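Luciferase-like enzymeAMP-CoA-ligase (Zophobas atratus, PDB 4W8O) probably activates carboxylic acids with ATP as acyl adenylates and transfers them to coenzyme A, as a luciferase-like enzyme from a nonluminescent beetle. Local coordinates at residues Thr56-Ala59 with Leu60-Lys64; Ile121-Glu125 with Glu126-Leu130; His111-Leu115 with Val116-Ile120; Gln257-Lys261 with Tyr262-Ser266. One frame throughout, in Å; residues are numbered along the deposited sequence.

Interaction 1: Thr56-Ala59 with Leu60-Lys64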
loop_
_atom_site.group_PDB
_atom_site.type_symbol
_atom_site.label_atom_id
_atom_site.label_comp_id
_atom_site.label_asym_id
_atom_site.label_seq_id
_atom_site.Cartn_x
_atom_site.Cartn_y
_atom_site.Cartn_z
ATOM N N THR A 56 20.918 3.595 4.390
ATOM C CA THR A 56 21.717 4.763 4.785
ATOM C C THR A 56 22.802 5.027 3.733
ATOM O O THR A 56 23.003 6.167 3.310
ATOM C CB THR A 56 22.328 4.582 6.187
ATOM O OG1 THR A 56 21.275 4.478 7.159
ATOM C CG2 THR A 56 23.240 5.754 6.553
ATOM N N ARG A 57 23.456 3.961 3.278
ATOM C CA ARG A 57 24.501 4.074 2.263
ATOM C C ARG A 57 23.955 4.549 0.926
ATOM O O ARG A 57 24.557 5.409 0.284
ATOM C CB ARG A 57 25.231 2.743 2.092
ATOM C CG ARG A 57 26.142 2.410 3.253
ATOM C CD ARG A 57 26.662 0.996 3.141
ATOM N NE ARG A 57 27.448 0.611 4.302
ATOM C CZ ARG A 57 27.973 -0.597 4.475
ATOM N NH1 ARG A 57 27.788 -1.551 3.571
ATOM N NH2 ARG A 57 28.682 -0.856 5.565
ATOM N N VAL A 58 22.808 4.008 0.516
ATOM C CA VAL A 58 22.147 4.479 -0.696
ATOM C C VAL A 58 21.792 5.962 -0.582
ATOM O O VAL A 58 22.009 6.718 -1.528
ATOM C CB VAL A 58 20.897 3.641 -1.034
ATOM C CG1 VAL A 58 20.126 4.254 -2.192
ATOM C CG2 VAL A 58 21.289 2.213 -1.387
ATOM N N ALA A 59 21.260 6.371 0.572
ATOM C CA ALA A 59 20.876 7.769 0.809
ATOM C C ALA A 59 22.058 8.728 0.692
ATOM O O ALA A 59 21.955 9.780 0.049
ATOM C CB ALA A 59 20.226 7.923 2.179
ATOM N N LEU A 60 23.170 8.370 1.327
ATOM C CA LEU A 60 24.376 9.203 1.280
ATOM C C LEU A 60 24.871 9.359 -0.157
ATOM O O LEU A 60 25.326 10.424 -0.540
ATOM C CB LEU A 60 25.488 8.635 2.173
ATOM C CG LEU A 60 25.251 8.803 3.674
ATOM C CD1 LEU A 60 26.182 7.889 4.457
ATOM C CD2 LEU A 60 25.442 10.254 4.104
ATOM N N ASN A 61 24.760 8.304 -0.956
ATOM C CA ASN A 61 25.139 8.395 -2.359
ATOM C C ASN A 61 24.131 9.209 -3.174
ATOM O O ASN A 61 24.522 10.001 -4.028
ATOM C CB ASN A 61 25.349 6.999 -2.952
ATOM C CG ASN A 61 26.640 6.364 -2.477
ATOM O OD1 ASN A 61 27.676 7.031 -2.406
ATOM N ND2 ASN A 61 26.590 5.077 -2.147
ATOM N N LEU A 62 22.842 9.031 -2.903
ATOM C CA LEU A 62 21.810 9.858 -3.549
ATOM C C LEU A 62 22.035 11.355 -3.275
ATOM O O LEU A 62 21.818 12.196 -4.147
ATOM C CB LEU A 62 20.408 9.442 -3.090
ATOM C CG LEU A 62 19.824 8.163 -3.702
ATOM C CD1 LEU A 62 18.529 7.794 -2.997
ATOM C CD2 LEU A 62 19.589 8.307 -5.197
ATOM N N GLN A 63 22.484 11.657 -2.065
ATOM C CA GLN A 63 22.769 13.016 -1.634
ATOM C C GLN A 63 23.915 13.620 -2.452
ATOM O O GLN A 63 23.854 14.775 -2.878
ATOM C CB GLN A 63 23.117 12.989 -0.139
ATOM C CG GLN A 63 23.070 14.316 0.589
ATOM C CD GLN A 63 23.164 14.118 2.098
ATOM O OE1 GLN A 63 24.136 13.551 2.601
ATOM N NE2 GLN A 63 22.151 14.564 2.819
ATOM N N LYS A 64 24.946 12.821 -2.692
ATOM C CA LYS A 64 26.080 13.254 -3.502
ATOM C C LYS A 64 25.680 13.500 -4.962
ATOM O O LYS A 64 26.291 14.332 -5.634
ATOM C CB LYS A 64 27.218 12.222 -3.424
ATOM C CG LYS A 64 27.849 12.116 -2.042
ATOM C CD LYS A 64 28.918 11.035 -1.980
ATOM C CE LYS A 64 29.614 11.050 -0.630
ATOM N NZ LYS A 64 30.567 9.921 -0.464
#
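Val58 and Leu62 meet one turn apart on a helix, lying alongside each other and pointing the same way, with Val58 CG1 4.0 Å from Leu62 CD1. That methyl of Val58 sits anti to its backbone nitrogen (chi1 173°), which lays it beside the carbonyl and so on the side where the leucine passes. A looser pair repeats the pattern on another side of the helix: Thr56 CG2 stands 4.2 Å from Leu60 CD1. The threonine can offer a methyl here because its hydroxyl is turned back along the helix to the carbonyl of Lys52. Beneath these side chains runs the regular i to i+4 bonding. Leu62 N reaches Val58 O at 2.8 Å, and Leu60 N reaches Thr56 O at 3.0 Å, both nearly straight, while Gln63 N is bound to Ala59 O. Asn61 N is held at 3.2 Å by Arg57 O; the side-chain amide of Asn61 gives its ND2 to the carbonyls of Met159 and Leu161, and the guanidinium of Arg57 forms a salt bridge to Glu166. Further out, Val58 and Ala59 rest on Ala89 of helix 85-92, and Leu62 also meets Met159. The arrangement is that of a regular alpha helix with i, i+4 side-chain pairs, here helix 48-64 packed beside the eight-stranded sheet of an adenylate-forming enzyme.

Interaction 2: Ile121-Glu125 with Glu126-Leu130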
loop_
_atom_site.group_PDB
_atom_site.type_symbol
_atom_site.label_atom_id
_atom_site.label_comp_id
_atom_site.label_asym_id
_atom_site.label_seq_id
_atom_site.Cartn_x
_atom_site.Cartn_y
_atom_site.Cartn_z
ATOM N N ILE A 121 15.193 7.030 -11.898
ATOM C CA ILE A 121 14.338 5.851 -11.838
ATOM C C ILE A 121 15.183 4.595 -11.627
ATOM O O ILE A 121 16.107 4.315 -12.398
ATOM C CB ILE A 121 13.407 5.715 -13.069
ATOM C CG1 ILE A 121 12.675 4.371 -13.032
ATOM C CG2 ILE A 121 14.180 5.830 -14.365
ATOM C CD1 ILE A 121 11.430 4.345 -13.880
ATOM N N PHE A 122 14.875 3.868 -10.558
ATOM C CA PHE A 122 15.439 2.540 -10.305
ATOM C C PHE A 122 14.589 1.497 -11.029
ATOM O O PHE A 122 13.363 1.474 -10.878
ATOM C CB PHE A 122 15.462 2.230 -8.804
ATOM C CG PHE A 122 16.490 3.023 -8.033
ATOM C CD1 PHE A 122 16.240 4.333 -7.663
ATOM C CD2 PHE A 122 17.702 2.453 -7.674
ATOM C CE1 PHE A 122 17.183 5.072 -6.952
ATOM C CE2 PHE A 122 18.649 3.180 -6.970
ATOM C CZ PHE A 122 18.390 4.498 -6.610
ATOM N N VAL A 123 15.244 0.618 -11.786
ATOM C CA VAL A 123 14.544 -0.331 -12.651
ATOM C C VAL A 123 15.136 -1.740 -12.589
ATOM O O VAL A 123 16.346 -1.915 -12.592
ATOM C CB VAL A 123 14.551 0.176 -14.112
ATOM C CG1 VAL A 123 15.947 0.096 -14.710
ATOM C CG2 VAL A 123 13.568 -0.613 -14.974
ATOM N N GLU A 124 14.268 -2.743 -12.519
ATOM C CA GLU A 124 14.684 -4.135 -12.649
ATOM C C GLU A 124 15.181 -4.388 -14.070
ATOM O O GLU A 124 14.733 -3.727 -15.012
ATOM C CB GLU A 124 13.532 -5.095 -12.309
ATOM C CG GLU A 124 12.327 -4.968 -13.237
ATOM C CD GLU A 124 11.184 -5.914 -12.916
ATOM O OE1 GLU A 124 11.174 -6.546 -11.837
ATOM O OE2 GLU A 124 10.281 -6.022 -13.771
ATOM N N GLU A 125 16.090 -5.349 -14.227
ATOM C CA GLU A 125 16.628 -5.687 -15.553
ATOM C C GLU A 125 15.526 -5.988 -16.573
ATOM O O GLU A 125 15.616 -5.592 -17.737
ATOM C CB GLU A 125 17.570 -6.889 -15.460
ATOM C CG GLU A 125 18.915 -6.567 -14.834
ATOM C CD GLU A 125 19.822 -7.784 -14.714
ATOM O OE1 GLU A 125 19.357 -8.917 -14.945
ATOM O OE2 GLU A 125 21.007 -7.614 -14.376
ATOM N N GLU A 126 14.474 -6.659 -16.118
ATOM C CA GLU A 126 13.395 -7.115 -16.992
ATOM C C GLU A 126 12.531 -5.966 -17.522
ATOM O O GLU A 126 11.817 -6.125 -18.492
ATOM C CB GLU A 126 12.492 -8.104 -16.247
ATOM C CG GLU A 126 13.182 -9.374 -15.769
ATOM C CD GLU A 126 13.986 -9.204 -14.481
ATOM O OE1 GLU A 126 13.996 -8.097 -13.896
ATOM O OE2 GLU A 126 14.638 -10.187 -14.061
ATOM N N SER A 127 12.579 -4.816 -16.864
ATOM C CA SER A 127 11.761 -3.675 -17.242
ATOM C C SER A 127 12.625 -2.541 -17.821
ATOM O O SER A 127 12.127 -1.445 -18.075
ATOM C CB SER A 127 10.976 -3.183 -16.014
ATOM O OG SER A 127 10.064 -4.170 -15.543
ATOM N N LEU A 128 13.916 -2.802 -18.033
ATOM C CA LEU A 128 14.828 -1.774 -18.530
ATOM C C LEU A 128 14.433 -1.240 -19.916
ATOM O O LEU A 128 14.355 -0.030 -20.104
ATOM C CB LEU A 128 16.275 -2.289 -18.533
ATOM C CG LEU A 128 17.353 -1.370 -19.111
ATOM C CD1 LEU A 128 17.309 0.010 -18.482
ATOM C CD2 LEU A 128 18.726 -2.000 -18.933
ATOM N N LYS A 129 14.168 -2.131 -20.871
ATOM C CA LYS A 129 13.772 -1.710 -22.230
ATOM C C LYS A 129 12.460 -0.922 -22.218
ATOM O O LYS A 129 12.314 0.077 -22.912
ATOM C CB LYS A 129 13.623 -2.911 -23.171
ATOM C CG LYS A 129 14.918 -3.425 -23.789
ATOM C CD LYS A 129 14.616 -4.256 -25.028
ATOM C CE LYS A 129 15.790 -5.126 -25.460
ATOM N NZ LYS A 129 17.000 -4.335 -25.810
ATOM N N LEU A 130 11.502 -1.397 -21.437
ATOM C CA LEU A 130 10.235 -0.699 -21.247
ATOM C C LEU A 130 10.456 0.756 -20.810
ATOM O O LEU A 130 9.911 1.684 -21.406
ATOM C CB LEU A 130 9.402 -1.447 -20.203
ATOM C CG LEU A 130 8.080 -0.824 -19.754
ATOM C CD1 LEU A 130 7.088 -0.763 -20.912
ATOM C CD2 LEU A 130 7.524 -1.638 -18.598
HETATM O O HOH W 1 14.393 -4.997 -20.307
HETATM O O HOH W 2 16.630 -6.902 -11.999
#
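Glu124 OE2 takes a short hydrogen bond of 2.6 Å from Ser127 OG, a side-chain link between Glu124 and the turn leading into helix 128-138. The serine arrives on the anti side of the carboxylate, 16° out of its plane. Glu124 can reach it because CG lies between its backbone N and carbonyl carbon (chi1 62°) and the chain runs extended from there. The other oxygen, OE1, is bound by Thr78, so both oxygens of this buried group have a hydroxyl donor. With an alanine here, Ser127 and Thr78 would probably lose the carboxylate whose two oxygens they bind, and the serine hydroxyl would be free to turn. Two backbone bonds shape the turn: Ser127 N to Glu124 O at 3.0 Å and Leu128 N to Glu125 O at 3.3 Å. A water bridges Glu125 O and Lys129 N. Like charges also come near, with Glu124 OE1 3.8 Å from Glu126 OE1 and the carboxylates steeply inclined to each other, a closeness that may be softened by the donors to Glu124. The apolar part is small: Val123 CG1 touches Leu128 CD1 at 4.0 Å, the side chains crossing at about a right angle, and Val123 CG2 lies against Ser127 O. Ser127 holds the N-cap position without a side-chain capping bond. This is the strand-to-helix connection of a beta-alpha-beta unit, strand 120-124, helix 128-138 and strand 143-147.

Interaction 3: His111-Leu115 with Val116-Ile120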
loop_
_atom_site.group_PDB
_atom_site.type_symbol
_atom_site.label_atom_id
_atom_site.label_comp_id
_atom_site.label_asym_id
_atom_site.label_seq_id
_atom_site.Cartn_x
_atom_site.Cartn_y
_atom_site.Cartn_z
ATOM N N HIS A 111 2.878 8.083 -20.147
ATOM C CA HIS A 111 1.985 9.043 -19.519
ATOM C C HIS A 111 2.331 9.247 -18.035
ATOM O O HIS A 111 2.381 10.380 -17.561
ATOM C CB HIS A 111 0.533 8.606 -19.660
ATOM C CG HIS A 111 -0.419 9.470 -18.897
ATOM N ND1 HIS A 111 -0.599 10.805 -19.182
ATOM C CD2 HIS A 111 -1.230 9.196 -17.850
ATOM C CE1 HIS A 111 -1.487 11.316 -18.348
ATOM N NE2 HIS A 111 -1.889 10.358 -17.532
ATOM N N LEU A 112 2.572 8.153 -17.319
ATOM C CA LEU A 112 2.877 8.226 -15.892
ATOM C C LEU A 112 4.157 9.008 -15.645
ATOM O O LEU A 112 4.203 9.854 -14.764
ATOM C CB LEU A 112 2.969 6.827 -15.271
ATOM C CG LEU A 112 1.696 5.969 -15.355
ATOM C CD1 LEU A 112 1.801 4.731 -14.474
ATOM C CD2 LEU A 112 0.449 6.778 -15.013
ATOM N N LEU A 113 5.187 8.738 -16.441
ATOM C CA LEU A 113 6.438 9.489 -16.343
ATOM C C LEU A 113 6.231 10.978 -16.621
ATOM O O LEU A 113 6.844 11.832 -15.971
ATOM C CB LEU A 113 7.499 8.910 -17.289
ATOM C CG LEU A 113 8.097 7.552 -16.910
ATOM C CD1 LEU A 113 8.963 6.990 -18.032
ATOM C CD2 LEU A 113 8.900 7.664 -15.626
ATOM N N SER A 114 5.360 11.286 -17.579
ATOM C CA SER A 114 5.094 12.673 -17.941
ATOM C C SER A 114 4.378 13.403 -16.805
ATOM O O SER A 114 4.527 14.610 -16.656
ATOM C CB SER A 114 4.286 12.751 -19.244
ATOM O OG SER A 114 2.903 12.476 -19.023
ATOM N N LEU A 115 3.606 12.669 -16.003
ATOM C CA LEU A 115 2.970 13.256 -14.824
ATOM C C LEU A 115 3.980 13.667 -13.743
ATOM O O LEU A 115 3.874 14.754 -13.194
ATOM C CB LEU A 115 1.959 12.292 -14.202
ATOM C CG LEU A 115 0.700 11.965 -14.997
ATOM C CD1 LEU A 115 -0.030 10.803 -14.344
ATOM C CD2 LEU A 115 -0.209 13.179 -15.110
ATOM N N VAL A 116 4.945 12.795 -13.447
ATOM C CA VAL A 116 5.830 12.976 -12.293
ATOM C C VAL A 116 7.285 13.364 -12.622
ATOM O O VAL A 116 8.031 13.743 -11.718
ATOM C CB VAL A 116 5.797 11.743 -11.357
ATOM C CG1 VAL A 116 4.359 11.418 -10.962
ATOM C CG2 VAL A 116 6.482 10.523 -11.975
ATOM N N THR A 117 7.671 13.273 -13.898
ATOM C CA THR A 117 8.986 13.715 -14.383
ATOM C C THR A 117 10.112 13.478 -13.369
ATOM O O THR A 117 10.641 14.425 -12.804
ATOM C CB THR A 117 8.957 15.200 -14.796
ATOM O OG1 THR A 117 8.582 16.008 -13.675
ATOM C CG2 THR A 117 7.953 15.429 -15.935
ATOM N N PRO A 118 10.479 12.203 -13.141
ATOM C CA PRO A 118 11.428 11.867 -12.076
ATOM C C PRO A 118 12.880 12.222 -12.398
ATOM O O PRO A 118 13.266 12.304 -13.561
ATOM C CB PRO A 118 11.263 10.358 -11.910
ATOM C CG PRO A 118 10.724 9.865 -13.209
ATOM C CD PRO A 118 10.092 11.021 -13.936
ATOM N N ARG A 119 13.663 12.443 -11.351
ATOM C CA ARG A 119 15.073 12.741 -11.507
ATOM C C ARG A 119 15.872 11.461 -11.674
ATOM O O ARG A 119 16.864 11.426 -12.385
ATOM C CB ARG A 119 15.588 13.499 -10.299
ATOM C CG ARG A 119 17.058 13.816 -10.412
ATOM C CD ARG A 119 17.390 15.019 -9.590
ATOM N NE ARG A 119 18.827 15.218 -9.489
ATOM C CZ ARG A 119 19.378 16.238 -8.847
ATOM N NH1 ARG A 119 18.605 17.148 -8.252
ATOM N NH2 ARG A 119 20.704 16.348 -8.788
ATOM N N ILE A 120 15.440 10.416 -10.987
ATOM C CA ILE A 120 16.070 9.116 -11.090
ATOM C C ILE A 120 14.959 8.097 -11.143
ATOM O O ILE A 120 13.911 8.279 -10.503
ATOM C CB ILE A 120 16.943 8.789 -9.865
ATOM C CG1 ILE A 120 18.163 9.707 -9.805
ATOM C CG2 ILE A 120 17.392 7.332 -9.899
ATOM C CD1 ILE A 120 18.906 9.656 -8.488
#
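Leu113 CD2 presses on the ring of Pro118, 3.7 Å from CG, the two side chains crossing roughly at right angles. The same leucine supplies the carbonyl that ends the helix: Thr117 N donates to Leu113 O at 2.7 Å. Thr117 then leaves helical geometry with a positive phi of 35°, and the proline that follows has no N-H to carry the bonding further. Val116 is the last helical residue. Its N-H is shared between two weak bonds, to Leu112 O and Leu113 O, both at 3.3 Å, as the helix begins to unwind. Its CG1, anti to the carbonyl carbon (chi1 -54°), lies 4.1 Å from Leu115 CB, while CG2 turns back to within 3.7 Å of Leu112 O. Thr117 adds its CG2 methyl against Ser114 O, and its hydroxyl is bound by Arg390. Within the last turns of the helix, Leu115 CG lies over one face of the His111 ring, offset toward its rim. Val116 and Leu115 face Phe184 of strand 179-184, whereas Leu113 reaches Ser134 and Leu135 of helix 128-138; the turn thus ends helix 106-116 between a sheet strand and a neighbouring helix, just before the chain enters strand 120-124.

Interaction 4: Gln257-Lys261 with Tyr262-Ser266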
loop_
_atom_site.group_PDB
_atom_site.type_symbol
_atom_site.label_atom_id
_atom_site.label_comp_id
_atom_site.label_asym_id
_atom_site.label_seq_id
_atom_site.Cartn_x
_atom_site.Cartn_y
_atom_site.Cartn_z
ATOM N N GLN A 257 2.607 -23.877 1.549
ATOM C CA GLN A 257 3.972 -24.208 1.977
ATOM C C GLN A 257 4.643 -23.037 2.703
ATOM O O GLN A 257 5.304 -23.237 3.730
ATOM C CB GLN A 257 4.829 -24.626 0.783
ATOM C CG GLN A 257 4.480 -25.995 0.222
ATOM C CD GLN A 257 4.991 -26.207 -1.195
ATOM O OE1 GLN A 257 5.849 -25.471 -1.686
ATOM N NE2 GLN A 257 4.463 -27.221 -1.857
ATOM N N MET A 258 4.483 -21.827 2.171
ATOM C CA MET A 258 5.083 -20.640 2.795
ATOM C C MET A 258 4.471 -20.356 4.165
ATOM O O MET A 258 5.189 -20.001 5.095
ATOM C CB MET A 258 4.970 -19.407 1.887
ATOM C CG MET A 258 5.943 -19.398 0.720
ATOM S SD MET A 258 5.803 -17.919 -0.317
ATOM C CE MET A 258 6.534 -18.525 -1.844
ATOM N N ILE A 259 3.155 -20.523 4.292
ATOM C CA ILE A 259 2.478 -20.369 5.591
ATOM C C ILE A 259 3.068 -21.324 6.623
ATOM O O ILE A 259 3.319 -20.939 7.772
ATOM C CB ILE A 259 0.953 -20.590 5.489
ATOM C CG1 ILE A 259 0.311 -19.431 4.722
ATOM C CG2 ILE A 259 0.327 -20.700 6.876
ATOM C CD1 ILE A 259 -1.100 -19.704 4.258
ATOM N N GLU A 260 3.288 -22.566 6.209
ATOM C CA GLU A 260 3.954 -23.545 7.053
ATOM C C GLU A 260 5.412 -23.170 7.323
ATOM O O GLU A 260 5.850 -23.160 8.477
ATOM C CB GLU A 260 3.911 -24.907 6.382
ATOM C CG GLU A 260 4.441 -26.037 7.238
ATOM C CD GLU A 260 4.180 -27.379 6.603
ATOM O OE1 GLU A 260 3.281 -28.086 7.085
ATOM O OE2 GLU A 260 4.848 -27.703 5.603
ATOM N N LYS A 261 6.153 -22.872 6.254
ATOM C CA LYS A 261 7.602 -22.666 6.342
ATOM C C LYS A 261 8.010 -21.451 7.172
ATOM O O LYS A 261 8.980 -21.518 7.921
ATOM C CB LYS A 261 8.225 -22.553 4.945
ATOM C CG LYS A 261 9.748 -22.463 4.959
ATOM C CD LYS A 261 10.345 -22.551 3.563
ATOM C CE LYS A 261 11.864 -22.586 3.612
ATOM N NZ LYS A 261 12.401 -23.837 4.237
ATOM N N TYR A 262 7.294 -20.343 7.022
ATOM C CA TYR A 262 7.643 -19.109 7.732
ATOM C C TYR A 262 6.717 -18.831 8.914
ATOM O O TYR A 262 6.891 -17.833 9.608
ATOM C CB TYR A 262 7.657 -17.924 6.756
ATOM C CG TYR A 262 8.618 -18.136 5.607
ATOM C CD1 TYR A 262 9.988 -18.184 5.829
ATOM C CD2 TYR A 262 8.157 -18.319 4.305
ATOM C CE1 TYR A 262 10.880 -18.392 4.790
ATOM C CE2 TYR A 262 9.040 -18.530 3.257
ATOM C CZ TYR A 262 10.399 -18.570 3.505
ATOM O OH TYR A 262 11.288 -18.782 2.478
ATOM N N LYS A 263 5.751 -19.719 9.148
ATOM C CA LYS A 263 4.777 -19.553 10.226
ATOM C C LYS A 263 4.048 -18.227 10.085
ATOM O O LYS A 263 3.981 -17.435 11.021
ATOM C CB LYS A 263 5.455 -19.657 11.595
ATOM C CG LYS A 263 6.286 -20.917 11.767
ATOM C CD LYS A 263 6.832 -21.022 13.180
ATOM C CE LYS A 263 7.985 -22.008 13.258
ATOM N NZ LYS A 263 7.562 -23.394 12.920
ATOM N N LEU A 264 3.497 -17.997 8.899
ATOM C CA LEU A 264 2.807 -16.753 8.601
ATOM C C LEU A 264 1.554 -16.624 9.449
ATOM O O LEU A 264 0.864 -17.608 9.709
ATOM C CB LEU A 264 2.413 -16.682 7.119
ATOM C CG LEU A 264 3.529 -16.770 6.078
ATOM C CD1 LEU A 264 2.921 -16.770 4.680
ATOM C CD2 LEU A 264 4.527 -15.629 6.256
ATOM N N THR A 265 1.274 -15.400 9.870
ATOM C CA THR A 265 0.072 -15.067 10.604
ATOM C C THR A 265 -0.969 -14.443 9.696
ATOM O O THR A 265 -2.149 -14.419 10.048
ATOM C CB THR A 265 0.369 -14.041 11.712
ATOM O OG1 THR A 265 0.849 -12.818 11.127
ATOM C CG2 THR A 265 1.398 -14.584 12.679
ATOM N N SER A 266 -0.539 -13.915 8.544
ATOM C CA SER A 266 -1.443 -13.182 7.669
ATOM C C SER A 266 -1.061 -13.271 6.202
ATOM O O SER A 266 0.063 -13.624 5.845
ATOM C CB SER A 266 -1.492 -11.700 8.053
ATOM O OG SER A 266 -0.910 -11.465 9.319
#
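Lys261 lays its aliphatic chain over one face of the Tyr262 ring, a CH-pi contact in which CG of the lysine sits above the ring centre, 4.1 Å from it and only 7° off the normal. With CG anti to the backbone nitrogen (chi1 -175°), the lysine runs extended alongside the tyrosine as far as CE and then bends at its last torsion. Both reach the same residue: the tyrosine hydroxyl is hydrogen-bonded to Asp43, and the ammonium makes a long, weak ion pair with it. A leucine in place of Tyr262 would probably leave Asp43 without the hydroxyl and the lysine chain without a flat surface to lie on. Tyr262 CG stands anti to its own carbonyl carbon (chi1 -58°), beside the backbone N, which lays the ring alongside Met258, whose CG is 4.1 Å from Tyr262 CE2. Leu264 turns back under the helix end, CD1 meeting Ile259 CG1 at 3.7 Å with the two chains crossed. In the backbone, Tyr262 N bonds to Met258 O at 2.9 Å, and Leu264 N to Ile259 O at 3.2 Å. Lys263 between them has positive phi. The six-to-one bond and the Ile259-Leu264 apolar contact are features of a Schellman-type C-cap, here closing helix 252-262 before parallel strand 266-268.

Along the chain the order is interaction 1, 3, 2 and then 4; each is local, and none nests within or crosses another. Interaction 1 stays inside helix 48-64, near its end, and closes no loop. Interaction 3 turns the chain from helix 106-116 toward strand 120-124, and interaction 2 follows without a gap, turning it from that strand into helix 128-138. Leu62 joins the three in space: its CD2 lies 3.6 Å from Ile120 CD1 and 4.2 Å from Phe122 CZ, packing helix 48-64 on that strand. Interaction 4 stands apart, its nearest atoms about 16 Å from interaction 2, and ends helix 252-262 beside the other mixed sheet.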